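Local atomic coordinates of protein (glyceraldehyde 3-phosphate dehydrogenase) (Sulfolobus solfataricus, PDB entry 1B7G), a protein that catalyses the phosphorylating oxidation of D-glyceraldehyde 3-phosphate in glycolysis, working as a homotetramer with either NADP or NAD but with a marked preference for NADP. Residues A311-S315 against M316-S320; I57-F60 against E61-G64; I117-A121 against L122-N126. The protein carries 1 engineered substitution. All coordinates share one frame; numbering follows the deposited sequence.

Contact 1. Residues A311-S315 against M316-S320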
# COMPACT_ATOMS: atom_id res chain seq x y z
N ALA A 311 -23.68 -4.71 -10.73
CA ALA A 311 -24.84 -3.87 -10.73
C ALA A 311 -25.05 -3.29 -12.15
O ALA A 311 -26.21 -3.13 -12.55
CB ALA A 311 -24.81 -2.75 -9.70
N ILE A 312 -23.97 -2.91 -12.81
CA ILE A 312 -24.09 -2.41 -14.18
C ILE A 312 -24.75 -3.49 -15.03
O ILE A 312 -25.73 -3.26 -15.71
CB ILE A 312 -22.72 -2.05 -14.78
CG1 ILE A 312 -22.20 -0.74 -14.16
CG2 ILE A 312 -22.81 -1.91 -16.30
CD1 ILE A 312 -20.70 -0.53 -14.25
N ARG A 313 -24.27 -4.72 -14.92
CA ARG A 313 -24.83 -5.82 -15.70
C ARG A 313 -26.27 -6.10 -15.37
O ARG A 313 -27.06 -6.31 -16.31
CB ARG A 313 -23.94 -7.06 -15.57
CG ARG A 313 -22.55 -6.81 -16.10
CD ARG A 313 -22.00 -8.00 -16.89
NE ARG A 313 -20.62 -7.72 -17.33
CZ ARG A 313 -19.54 -7.88 -16.57
NH1 ARG A 313 -19.62 -8.35 -15.31
NH2 ARG A 313 -18.38 -7.57 -17.13
N ALA A 314 -26.68 -6.05 -14.08
CA ALA A 314 -28.06 -6.25 -13.72
C ALA A 314 -28.98 -5.17 -14.31
O ALA A 314 -29.97 -5.43 -14.98
CB ALA A 314 -28.25 -6.25 -12.21
N SER A 315 -28.66 -3.92 -14.03
CA SER A 315 -29.43 -2.79 -14.50
C SER A 315 -29.64 -2.85 -16.03
O SER A 315 -30.75 -2.59 -16.49
CB SER A 315 -28.66 -1.51 -14.20
OG SER A 315 -29.36 -0.33 -14.45
N MET A 316 -28.58 -3.15 -16.76
CA MET A 316 -28.64 -3.15 -18.23
C MET A 316 -29.02 -4.50 -18.79
O MET A 316 -28.97 -4.69 -20.00
CB MET A 316 -27.29 -2.76 -18.81
CG MET A 316 -26.72 -1.44 -18.34
SD MET A 316 -27.72 -0.03 -18.85
CE MET A 316 -27.32 -0.03 -20.61
N LYS A 317 -29.36 -5.46 -17.95
CA LYS A 317 -29.80 -6.79 -18.35
C LYS A 317 -28.82 -7.41 -19.34
O LYS A 317 -29.21 -7.98 -20.37
CB LYS A 317 -31.20 -6.65 -18.97
CG LYS A 317 -32.20 -5.94 -18.06
CD LYS A 317 -33.51 -5.61 -18.77
CE LYS A 317 -33.37 -4.42 -19.71
NZ LYS A 317 -34.67 -4.12 -20.39
N LEU A 318 -27.53 -7.37 -19.02
CA LEU A 318 -26.52 -7.87 -19.95
C LEU A 318 -26.34 -9.36 -19.97
O LEU A 318 -25.99 -9.91 -21.02
CB LEU A 318 -25.16 -7.20 -19.68
CG LEU A 318 -25.10 -5.69 -19.79
CD1 LEU A 318 -23.70 -5.17 -19.52
CD2 LEU A 318 -25.57 -5.19 -21.17
N MET A 319 -26.58 -10.03 -18.84
CA MET A 319 -26.33 -11.46 -18.71
C MET A 319 -26.77 -11.97 -17.33
O MET A 319 -27.28 -11.19 -16.53
CB MET A 319 -24.84 -11.77 -18.88
CG MET A 319 -23.98 -11.09 -17.79
SD MET A 319 -22.24 -11.39 -18.12
CE MET A 319 -21.93 -10.26 -19.45
N SER A 320 -26.62 -13.25 -17.10
CA SER A 320 -27.14 -13.86 -15.88
C SER A 320 -26.28 -13.40 -14.68
O SER A 320 -25.18 -12.94 -14.93
CB SER A 320 -27.17 -15.36 -15.99
OG SER A 320 -25.89 -15.97 -15.84
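Arg313 O receives the amide of Leu318 in a nearly straight bond of 2.9 Å from Leu318 N, while Lys317 N turns to Ala314 O at 3.0 Å and sits well above the plane of that carbonyl. One residue earlier, Met316 N still makes the ordinary helical bond to Ile312 O, also 3.0 Å. Together the Arg313 and Ala314 bonds form a Schellman motif, with Lys317 at the C-prime position in a left-handed backbone conformation (phi 52°), and they end helix 304-315 before the chain enters helix 321-331.

The apolar contacts involve the side chains around this turn. Met319 lays its thioether over the aliphatic part of Arg313: CE comes to 3.4 Å from Arg313 CD, and SD lies close behind at 3.6 Å from the same carbon. With Met319 CG between its backbone N and carbonyl carbon (chi1 62°), the chain swings back toward the helix. The side chain of Leu318 crosses that of Arg313 at about a right angle, its CD1 4.0 Å from Arg313 CG. Separately, Met316 CG meets Ile312 CG2 more loosely, at 4.4 Å.

Polar ends look elsewhere. The buried guanidinium of Arg313 forms a salt bridge to Asp25 and hydrogen bonds to Gln23, Ser324 and Thr328, whereas Ser315 OG bonds to Lys131 O.

Contact 2. Residues I57-F60 against E61-G64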
# COMPACT_ATOMS: atom_id res chain seq x y z
N ILE A 57 -15.27 24.36 -13.90
CA ILE A 57 -14.42 24.25 -15.06
C ILE A 57 -13.24 25.20 -15.08
O ILE A 57 -12.12 24.70 -15.31
CB ILE A 57 -15.16 24.29 -16.42
CG1 ILE A 57 -16.24 23.22 -16.47
CG2 ILE A 57 -14.13 24.09 -17.54
CD1 ILE A 57 -16.58 22.63 -17.82
N LYS A 58 -13.43 26.50 -14.88
CA LYS A 58 -12.29 27.42 -14.93
C LYS A 58 -11.28 27.21 -13.82
O LYS A 58 -10.07 27.12 -14.11
CB LYS A 58 -12.73 28.88 -15.03
CG LYS A 58 -14.04 29.24 -14.37
CD LYS A 58 -14.61 30.55 -14.88
CE LYS A 58 -15.85 30.95 -14.09
NZ LYS A 58 -16.85 31.68 -14.91
N LYS A 59 -11.70 27.01 -12.57
CA LYS A 59 -10.72 26.77 -11.50
C LYS A 59 -9.97 25.48 -11.76
O LYS A 59 -8.75 25.40 -11.64
CB LYS A 59 -11.36 26.77 -10.12
CG LYS A 59 -10.38 26.65 -8.96
CD LYS A 59 -9.63 27.95 -8.73
CE LYS A 59 -8.93 27.96 -7.39
NZ LYS A 59 -8.76 29.35 -6.85
N PHE A 60 -10.71 24.45 -12.21
CA PHE A 60 -10.07 23.19 -12.56
C PHE A 60 -9.01 23.40 -13.64
O PHE A 60 -7.88 22.91 -13.56
CB PHE A 60 -11.11 22.17 -13.01
CG PHE A 60 -10.58 20.76 -13.05
CD1 PHE A 60 -9.87 20.30 -14.14
CD2 PHE A 60 -10.81 19.88 -11.99
CE1 PHE A 60 -9.38 19.01 -14.19
CE2 PHE A 60 -10.33 18.59 -12.04
CZ PHE A 60 -9.61 18.14 -13.13
N GLU A 61 -9.37 24.20 -14.64
CA GLU A 61 -8.48 24.45 -15.77
C GLU A 61 -7.26 25.28 -15.43
O GLU A 61 -6.22 25.14 -16.10
CB GLU A 61 -9.27 25.02 -16.95
CG GLU A 61 -10.20 23.98 -17.57
CD GLU A 61 -10.81 24.43 -18.88
OE1 GLU A 61 -11.01 25.65 -19.04
OE2 GLU A 61 -11.08 23.56 -19.75
N GLU A 62 -7.24 25.97 -14.28
CA GLU A 62 -6.04 26.66 -13.84
C GLU A 62 -4.89 25.66 -13.65
O GLU A 62 -3.73 26.06 -13.63
CB GLU A 62 -6.26 27.43 -12.54
CG GLU A 62 -7.14 28.65 -12.62
CD GLU A 62 -7.44 29.32 -11.30
OE1 GLU A 62 -6.73 29.09 -10.29
OE2 GLU A 62 -8.42 30.11 -11.23
N SER A 63 -5.18 24.38 -13.43
CA SER A 63 -4.18 23.36 -13.20
C SER A 63 -3.45 22.91 -14.45
O SER A 63 -2.44 22.21 -14.40
CB SER A 63 -4.87 22.12 -12.56
OG SER A 63 -5.83 21.58 -13.45
N GLY A 64 -4.05 23.16 -15.62
CA GLY A 64 -3.44 22.70 -16.86
C GLY A 64 -3.96 21.32 -17.23
O GLY A 64 -3.55 20.77 -18.26
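The C-terminal end of the short helix 57-61 unwinds here through a type I beta turn, Glu61 to Gly64, into the loop that leads to helix 71-77. Ile57 and Glu61, one helical turn apart, run side by side and point the same way. The methyl CG2 of Ile57 touches the carboxylate carbon CD of Glu61 at 3.6 Å, and along the backbone Glu61 N bonds to Ile57 O at 2.9 Å, a regular helical bond.

After that the bonds shift mainly to carbonyls three residues back. Glu62 N divides itself between two carbonyls: its bond to Lys59 O reaches in from above the carbonyl plane, and the one to Lys58 O is weak. Ser63 N then takes Phe60 O at 3.1 Å, again from above the plane but with a fairly straight N-H (161°). The hydroxyl of Ser63 is turned to the same oxygen; with OG placed between the backbone N and carbonyl carbon (chi1 62°), it is directed back at the helix, although the modelled separation is too short to be taken literally. Ser63 OG also bonds to Ile65 N.

On the exposed side, Lys59 and Glu62 approach obliquely. The carboxylate lies against the lysine's aliphatic part, Glu62 OE1 being 3.5 Å from Lys59 CD, while Lys59 NZ stays 4.0 Å from Glu62 OE1, beyond a salt bridge, though the opposite charges may still attract weakly. Phe60 turns its ring to the buried side, onto Val52 and Val67, and Ser63 O accepts a bond from Lys252 of the second subunit.

Gly64 N closes the turn on Glu61 O at 3.0 Å, and Gly64 adopts a positive phi of 91°, where a side chain would press on the preceding carbonyl: a glycine-terminated helix end running out through a type I turn.

Contact 3. Residues I117-A121 against L122-N126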
# COMPACT_ATOMS: atom_id res chain seq x y z
N ILE A 117 -33.87 -0.01 -6.14
CA ILE A 117 -33.60 -1.21 -5.35
C ILE A 117 -32.19 -1.10 -4.74
O ILE A 117 -31.39 -0.34 -5.28
CB ILE A 117 -33.73 -2.45 -6.23
CG1 ILE A 117 -33.87 -3.72 -5.39
CG2 ILE A 117 -32.53 -2.53 -7.20
CD1 ILE A 117 -34.07 -5.00 -6.17
N SER A 118 -31.95 -1.80 -3.65
CA SER A 118 -30.55 -1.85 -3.14
C SER A 118 -30.04 -3.21 -3.57
O SER A 118 -30.85 -4.11 -3.82
CB SER A 118 -30.48 -1.70 -1.60
OG SER A 118 -30.86 -0.38 -1.30
N PHE A 119 -28.72 -3.39 -3.61
CA PHE A 119 -28.12 -4.56 -4.22
C PHE A 119 -26.88 -5.08 -3.54
O PHE A 119 -26.01 -4.36 -3.10
CB PHE A 119 -27.65 -4.04 -5.64
CG PHE A 119 -26.86 -4.96 -6.51
CD1 PHE A 119 -25.50 -5.11 -6.41
CD2 PHE A 119 -27.49 -5.64 -7.55
CE1 PHE A 119 -24.77 -5.93 -7.24
CE2 PHE A 119 -26.79 -6.50 -8.39
CZ PHE A 119 -25.42 -6.64 -8.26
N SER A 120 -26.67 -6.36 -3.65
CA SER A 120 -25.47 -7.08 -3.37
C SER A 120 -25.48 -8.31 -4.27
O SER A 120 -26.43 -9.07 -4.09
CB SER A 120 -25.31 -7.48 -1.89
OG SER A 120 -23.91 -7.71 -1.62
N ALA A 121 -24.50 -8.53 -5.12
CA ALA A 121 -24.53 -9.57 -6.13
C ALA A 121 -24.70 -10.98 -5.63
O ALA A 121 -25.38 -11.78 -6.28
CB ALA A 121 -23.31 -9.53 -7.08
N LEU A 122 -24.15 -11.37 -4.50
CA LEU A 122 -24.35 -12.68 -3.94
C LEU A 122 -25.77 -12.85 -3.40
O LEU A 122 -26.04 -13.96 -2.95
CB LEU A 122 -23.33 -12.98 -2.83
CG LEU A 122 -22.01 -13.60 -3.26
CD1 LEU A 122 -21.24 -12.66 -4.17
CD2 LEU A 122 -21.15 -13.98 -2.06
N CYS A 123 -26.62 -11.83 -3.35
CA CYS A 123 -27.93 -12.03 -2.80
C CYS A 123 -29.12 -11.76 -3.74
O CYS A 123 -30.05 -12.55 -3.66
CB CYS A 123 -28.23 -11.17 -1.54
SG CYS A 123 -26.99 -11.38 -0.23
N ASN A 124 -29.17 -10.66 -4.48
CA ASN A 124 -30.39 -10.35 -5.21
C ASN A 124 -30.16 -9.73 -6.58
O ASN A 124 -30.89 -8.82 -7.01
CB ASN A 124 -31.26 -9.41 -4.33
CG ASN A 124 -30.64 -8.04 -4.20
OD1 ASN A 124 -29.41 -7.92 -4.37
ND2 ASN A 124 -31.46 -7.01 -4.01
N TYR A 125 -29.17 -10.22 -7.30
CA TYR A 125 -28.94 -9.74 -8.68
C TYR A 125 -30.21 -9.94 -9.52
O TYR A 125 -30.68 -8.99 -10.15
CB TYR A 125 -27.79 -10.53 -9.27
CG TYR A 125 -27.41 -10.24 -10.71
CD1 TYR A 125 -28.14 -10.77 -11.80
CD2 TYR A 125 -26.32 -9.46 -10.98
CE1 TYR A 125 -27.73 -10.48 -13.09
CE2 TYR A 125 -25.90 -9.18 -12.26
CZ TYR A 125 -26.62 -9.72 -13.33
OH TYR A 125 -26.17 -9.43 -14.60
N ASN A 126 -30.81 -11.13 -9.41
CA ASN A 126 -32.03 -11.41 -10.17
C ASN A 126 -33.12 -10.41 -9.88
O ASN A 126 -33.81 -9.98 -10.81
CB ASN A 126 -32.52 -12.84 -9.98
CG ASN A 126 -31.60 -13.88 -10.53
OD1 ASN A 126 -30.81 -13.58 -11.43
ND2 ASN A 126 -31.59 -15.10 -9.98
O HOH W 1 -22.25 -9.54 -2.62
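Ser120 O is gripped by two amides at the start of helix 121-128: Cys123 N at 2.9 Å, from above the carbonyl plane, and Asn124 N at 3.2 Å, nearly in line with the C=O bond. This is the strand-to-helix corner of the beta-alpha-beta unit formed by strand 118-119, helix 121-128 and strand 133-136, at the edge of the parallel sheet of the Rossmann-type domain.

Asn124 then reaches back along the strand with its whole amide. Its CG stands between the backbone N and the carbonyl carbon (chi1 70°), which lays the flat group against the strand backbone. ND2 gives a straight bond to Ser118 O at 3.0 Å, with that oxygen in the amide plane, while OD1 accepts Ser120 N at 3.2 Å. The two bonds fix the amide's rotation and satisfy buried backbone groups on both sides of Phe119. A leucine in place of Asn124 would probably leave Ser118 O and Ser120 N without these partners and loosen the hold of the helix on the strand. Ile117 CD1 comes up to ND2 from the opposite direction.

Farther along, Phe119 and Tyr125 lie side by side, and Tyr125 CD2 meets the edge of the phenyl ring in its plane. The tyrosine hydroxyl goes on to bond Met319 O. Cys123 ties this helix to helix 139-152 through its disulfide with Cys149. At the helix start, a water bridges Ser120 OG, at 2.7 Å, and Leu122 N, at 3.2 Å.

From the N terminus, the chain first reaches contact 2, where helix 57-61 turns out into its loop at the periphery of the nucleotide-binding half, next to the second subunit. Contact 3 follows, turning edge strand 118-119 into helix 121-128, and contact 1 comes last, closing helix 304-315 ahead of helix 321-331. All three are local turns in series; none encloses or crosses another. Contact 2 stands apart, its centre about 36 Å from that of contact 1 and about 39 Å from that of contact 3. Contacts 1 and 3 touch: Tyr125 reaches the loop at Met319, and Phe119 packs on Ala311, joining the sheet-edge unit to helix 304-315 and the loop that follows it.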